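Local coordinates for enterochelin esterase (PDB 3MGA), which probably hydrolyses the ester bonds of the siderophore ferric enterobactin, so that the iron bound to it can be released inside the cell, at residues Gly30-Asp40 with Asp79-Ala89. Numbering follows the deposited sequence.
Sequences GNYRVTFWWRD and DVWRWSTALSA
Strands 32-39 and 80-87 pair antiparallel as the two central strands of a four-stranded sheet, Tyr-32 lying across from Leu-87 and Arg-39 from Val-80. Backbone bonds tie the hydrogen-bonded pairs throughout; Phe-36 N to Trp-83 O is short and nearly straight (2.8 Å, 172°), whereas Trp-83 N to Phe-36 O and Trp-38 N to Trp-81 O are weak. On the face carrying Val-34, Phe-36 and Trp-38 the side chains are mostly apolar, many of them aromatic. CE3 of Trp-38 presses against CD1 of Trp-81 at 3.4 Å and its CZ3 sits over a face of that indole, the planes turned 59° apart. Phe-36 instead brings CD2 to the edge of the Trp-83 ring, 3.9 Å from CE3. Val-34 CG2 reaches Leu-87 CD1, the two side chains crossing at about a right angle. This layer faces strands 52-57 and 92-100 of a second antiparallel sheet, an arrangement consistent with the beta-sandwich of E-set domains, here the N-terminal domain of the esterase. On the opposite face Thr-35 OG1 and Ser-84 OG share a hydrogen bond of 2.7 Å. Beside them the six-membered ring of Trp-37 lies along the aliphatic part of Arg-82, CZ3 being 3.6 Å from CD, while CE3 touches Val-80 CG1. Arg-39 runs out extended, CG trans to N (chi1 -176°), to bring NE to Asp-79 OD2 in a 3.2 Å salt bridge, on the syn side but tilted out of the carboxylate plane; Arg-39 NH2 also forms a salt bridge with Glu-13. Trp-81 NE1 gives a weak bond to Asp-40 OD2, an oxygen that also hydrogen-bonds Ser-48 and forms a salt bridge with Arg-74.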
# COMPACT_ATOMS: atom_id res chain seq x y z
N GLY A 30 2.51 25.88 8.45
CA GLY A 30 1.39 24.94 8.32
C GLY A 30 1.84 23.50 8.44
O GLY A 30 1.02 22.58 8.49
N ASN A 31 3.16 23.30 8.47
CA ASN A 31 3.75 21.98 8.61
C ASN A 31 3.95 21.66 10.08
O ASN A 31 3.67 22.49 10.94
CB ASN A 31 5.07 21.91 7.86
CG ASN A 31 4.88 21.99 6.37
OD1 ASN A 31 3.92 21.43 5.83
ND2 ASN A 31 5.78 22.69 5.68
N TYR A 32 4.43 20.45 10.36
CA TYR A 32 4.61 20.00 11.73
C TYR A 32 6.02 19.54 12.08
O TYR A 32 6.69 18.88 11.30
CB TYR A 32 3.64 18.82 11.99
CG TYR A 32 2.17 19.21 12.00
CD1 TYR A 32 1.47 19.37 10.81
CD2 TYR A 32 1.51 19.44 13.19
CE1 TYR A 32 0.14 19.75 10.82
CE2 TYR A 32 0.17 19.81 13.20
CZ TYR A 32 -0.51 19.96 12.01
OH TYR A 32 -1.84 20.35 12.02
N ARG A 33 6.46 19.91 13.28
CA ARG A 33 7.75 19.47 13.82
C ARG A 33 7.37 18.23 14.64
O ARG A 33 6.78 18.35 15.71
CB ARG A 33 8.39 20.54 14.72
CG ARG A 33 9.64 20.07 15.49
CD ARG A 33 11.02 20.24 14.79
NE ARG A 33 11.07 19.99 13.35
CZ ARG A 33 12.20 19.79 12.65
NH1 ARG A 33 12.15 19.60 11.34
NH2 ARG A 33 13.37 19.77 13.26
N VAL A 34 7.68 17.05 14.12
CA VAL A 34 7.33 15.80 14.79
C VAL A 34 8.55 15.17 15.47
O VAL A 34 9.59 15.00 14.86
CB VAL A 34 6.73 14.81 13.79
CG1 VAL A 34 6.30 13.53 14.50
CG2 VAL A 34 5.54 15.44 13.07
N THR A 35 8.39 14.81 16.75
CA THR A 35 9.46 14.21 17.53
C THR A 35 9.16 12.76 17.87
O THR A 35 8.07 12.43 18.35
CB THR A 35 9.68 14.98 18.85
OG1 THR A 35 10.06 16.33 18.56
CG2 THR A 35 10.78 14.33 19.68
N PHE A 36 10.14 11.90 17.63
CA PHE A 36 10.04 10.48 17.92
C PHE A 36 10.86 10.16 19.15
O PHE A 36 11.91 10.76 19.39
CB PHE A 36 10.58 9.67 16.73
CG PHE A 36 9.73 9.78 15.50
CD1 PHE A 36 8.91 8.72 15.11
CD2 PHE A 36 9.73 10.92 14.74
CE1 PHE A 36 8.13 8.81 13.97
CE2 PHE A 36 8.95 11.02 13.60
CZ PHE A 36 8.15 9.96 13.22
N TRP A 37 10.37 9.21 19.95
CA TRP A 37 11.06 8.80 21.16
C TRP A 37 11.21 7.28 21.21
O TRP A 37 10.29 6.53 20.86
CB TRP A 37 10.28 9.22 22.41
CG TRP A 37 9.89 10.66 22.48
CD1 TRP A 37 8.67 11.18 22.17
CD2 TRP A 37 10.71 11.76 22.88
NE1 TRP A 37 8.67 12.54 22.37
CE2 TRP A 37 9.91 12.92 22.80
CE3 TRP A 37 12.04 11.88 23.31
CZ2 TRP A 37 10.40 14.19 23.13
CZ3 TRP A 37 12.52 13.14 23.64
CH2 TRP A 37 11.70 14.28 23.55
N TRP A 38 12.38 6.83 21.66
CA TRP A 38 12.67 5.42 21.84
C TRP A 38 13.42 5.31 23.15
O TRP A 38 14.40 6.03 23.37
CB TRP A 38 13.48 4.82 20.69
CG TRP A 38 13.78 3.34 20.89
CD1 TRP A 38 12.91 2.30 20.75
CD2 TRP A 38 15.04 2.76 21.27
NE1 TRP A 38 13.54 1.10 21.02
CE2 TRP A 38 14.85 1.36 21.34
CE3 TRP A 38 16.31 3.28 21.56
CZ2 TRP A 38 15.88 0.48 21.68
CZ3 TRP A 38 17.33 2.41 21.90
CH2 TRP A 38 17.11 1.02 21.95
N ARG A 39 12.95 4.43 24.03
CA ARG A 39 13.56 4.21 25.33
C ARG A 39 14.50 3.02 25.23
O ARG A 39 14.07 1.91 24.92
CB ARG A 39 12.48 3.94 26.38
CG ARG A 39 13.03 3.80 27.80
CD ARG A 39 11.91 3.58 28.81
NE ARG A 39 12.38 3.67 30.18
CZ ARG A 39 11.61 3.51 31.26
NH1 ARG A 39 10.31 3.24 31.14
NH2 ARG A 39 12.15 3.62 32.47
N ASP A 40 15.78 3.25 25.49
CA ASP A 40 16.77 2.19 25.43
C ASP A 40 16.57 1.29 26.65
O ASP A 40 16.62 1.77 27.78
CB ASP A 40 18.19 2.78 25.41
CG ASP A 40 19.26 1.74 25.12
OD1 ASP A 40 19.07 0.55 25.47
OD2 ASP A 40 20.30 2.11 24.56
N ASP A 79 18.40 7.24 29.20
CA ASP A 79 18.11 6.16 28.24
C ASP A 79 17.14 6.65 27.16
O ASP A 79 16.46 5.84 26.52
CB ASP A 79 17.51 4.95 28.96
CG ASP A 79 16.14 5.23 29.58
OD1 ASP A 79 15.65 6.37 29.49
OD2 ASP A 79 15.55 4.29 30.16
N VAL A 80 17.06 7.96 26.96
CA VAL A 80 16.16 8.54 25.98
C VAL A 80 16.87 8.86 24.68
O VAL A 80 17.88 9.56 24.67
CB VAL A 80 15.56 9.87 26.48
CG1 VAL A 80 14.61 10.44 25.43
CG2 VAL A 80 14.83 9.68 27.81
N TRP A 81 16.34 8.30 23.59
CA TRP A 81 16.83 8.59 22.25
C TRP A 81 15.75 9.46 21.61
O TRP A 81 14.57 9.30 21.89
CB TRP A 81 17.07 7.32 21.44
CG TRP A 81 18.23 6.50 21.91
CD1 TRP A 81 18.25 5.67 22.98
CD2 TRP A 81 19.51 6.38 21.27
NE1 TRP A 81 19.48 5.06 23.08
CE2 TRP A 81 20.27 5.47 22.04
CE3 TRP A 81 20.09 6.96 20.15
CZ2 TRP A 81 21.58 5.13 21.72
CZ3 TRP A 81 21.39 6.62 19.82
CH2 TRP A 81 22.13 5.71 20.61
N ARG A 82 16.17 10.36 20.74
CA ARG A 82 15.26 11.30 20.13
C ARG A 82 15.67 11.64 18.72
O ARG A 82 16.84 11.56 18.36
CB ARG A 82 15.27 12.58 20.99
CG ARG A 82 14.45 13.75 20.48
CD ARG A 82 14.66 14.99 21.36
NE ARG A 82 16.06 15.42 21.36
CZ ARG A 82 16.54 16.42 22.10
NH1 ARG A 82 15.74 17.11 22.91
NH2 ARG A 82 17.83 16.73 22.03
N TRP A 83 14.69 12.03 17.92
CA TRP A 83 14.91 12.45 16.55
C TRP A 83 13.65 13.14 16.08
O TRP A 83 12.54 12.69 16.35
CB TRP A 83 15.24 11.26 15.65
CG TRP A 83 15.51 11.65 14.23
CD1 TRP A 83 16.70 12.05 13.70
CD2 TRP A 83 14.55 11.69 13.17
NE1 TRP A 83 16.55 12.33 12.37
CE2 TRP A 83 15.24 12.12 12.01
CE3 TRP A 83 13.19 11.40 13.08
CZ2 TRP A 83 14.60 12.27 10.78
CZ3 TRP A 83 12.55 11.54 11.84
CH2 TRP A 83 13.26 11.97 10.71
N SER A 84 13.82 14.25 15.37
CA SER A 84 12.69 15.02 14.88
C SER A 84 12.83 15.33 13.41
O SER A 84 13.92 15.23 12.84
CB SER A 84 12.58 16.32 15.67
OG SER A 84 12.33 16.06 17.04
N THR A 85 11.71 15.71 12.81
CA THR A 85 11.66 16.06 11.40
C THR A 85 10.42 16.90 11.11
O THR A 85 9.62 17.14 12.01
CB THR A 85 11.61 14.79 10.51
OG1 THR A 85 11.47 15.16 9.13
CG2 THR A 85 10.44 13.91 10.90
N ALA A 86 10.30 17.35 9.87
CA ALA A 86 9.14 18.13 9.43
C ALA A 86 8.24 17.24 8.57
O ALA A 86 8.72 16.45 7.76
CB ALA A 86 9.59 19.33 8.64
N LEU A 87 6.93 17.37 8.77
CA LEU A 87 5.95 16.60 8.00
C LEU A 87 4.78 17.49 7.63
O LEU A 87 4.42 18.39 8.39
CB LEU A 87 5.47 15.40 8.80
CG LEU A 87 6.52 14.33 9.10
CD1 LEU A 87 5.98 13.29 10.04
CD2 LEU A 87 7.03 13.69 7.80
N SER A 88 4.20 17.25 6.46
CA SER A 88 3.06 18.04 6.00
C SER A 88 1.79 17.70 6.80
O SER A 88 1.68 16.63 7.37
CB SER A 88 2.82 17.82 4.52
OG SER A 88 2.44 16.48 4.28
N ALA A 89 0.83 18.60 6.78
CA ALA A 89 -0.41 18.43 7.54
C ALA A 89 -1.31 17.28 7.09
O ALA A 89 -2.03 16.71 7.90
CB ALA A 89 -1.20 19.73 7.54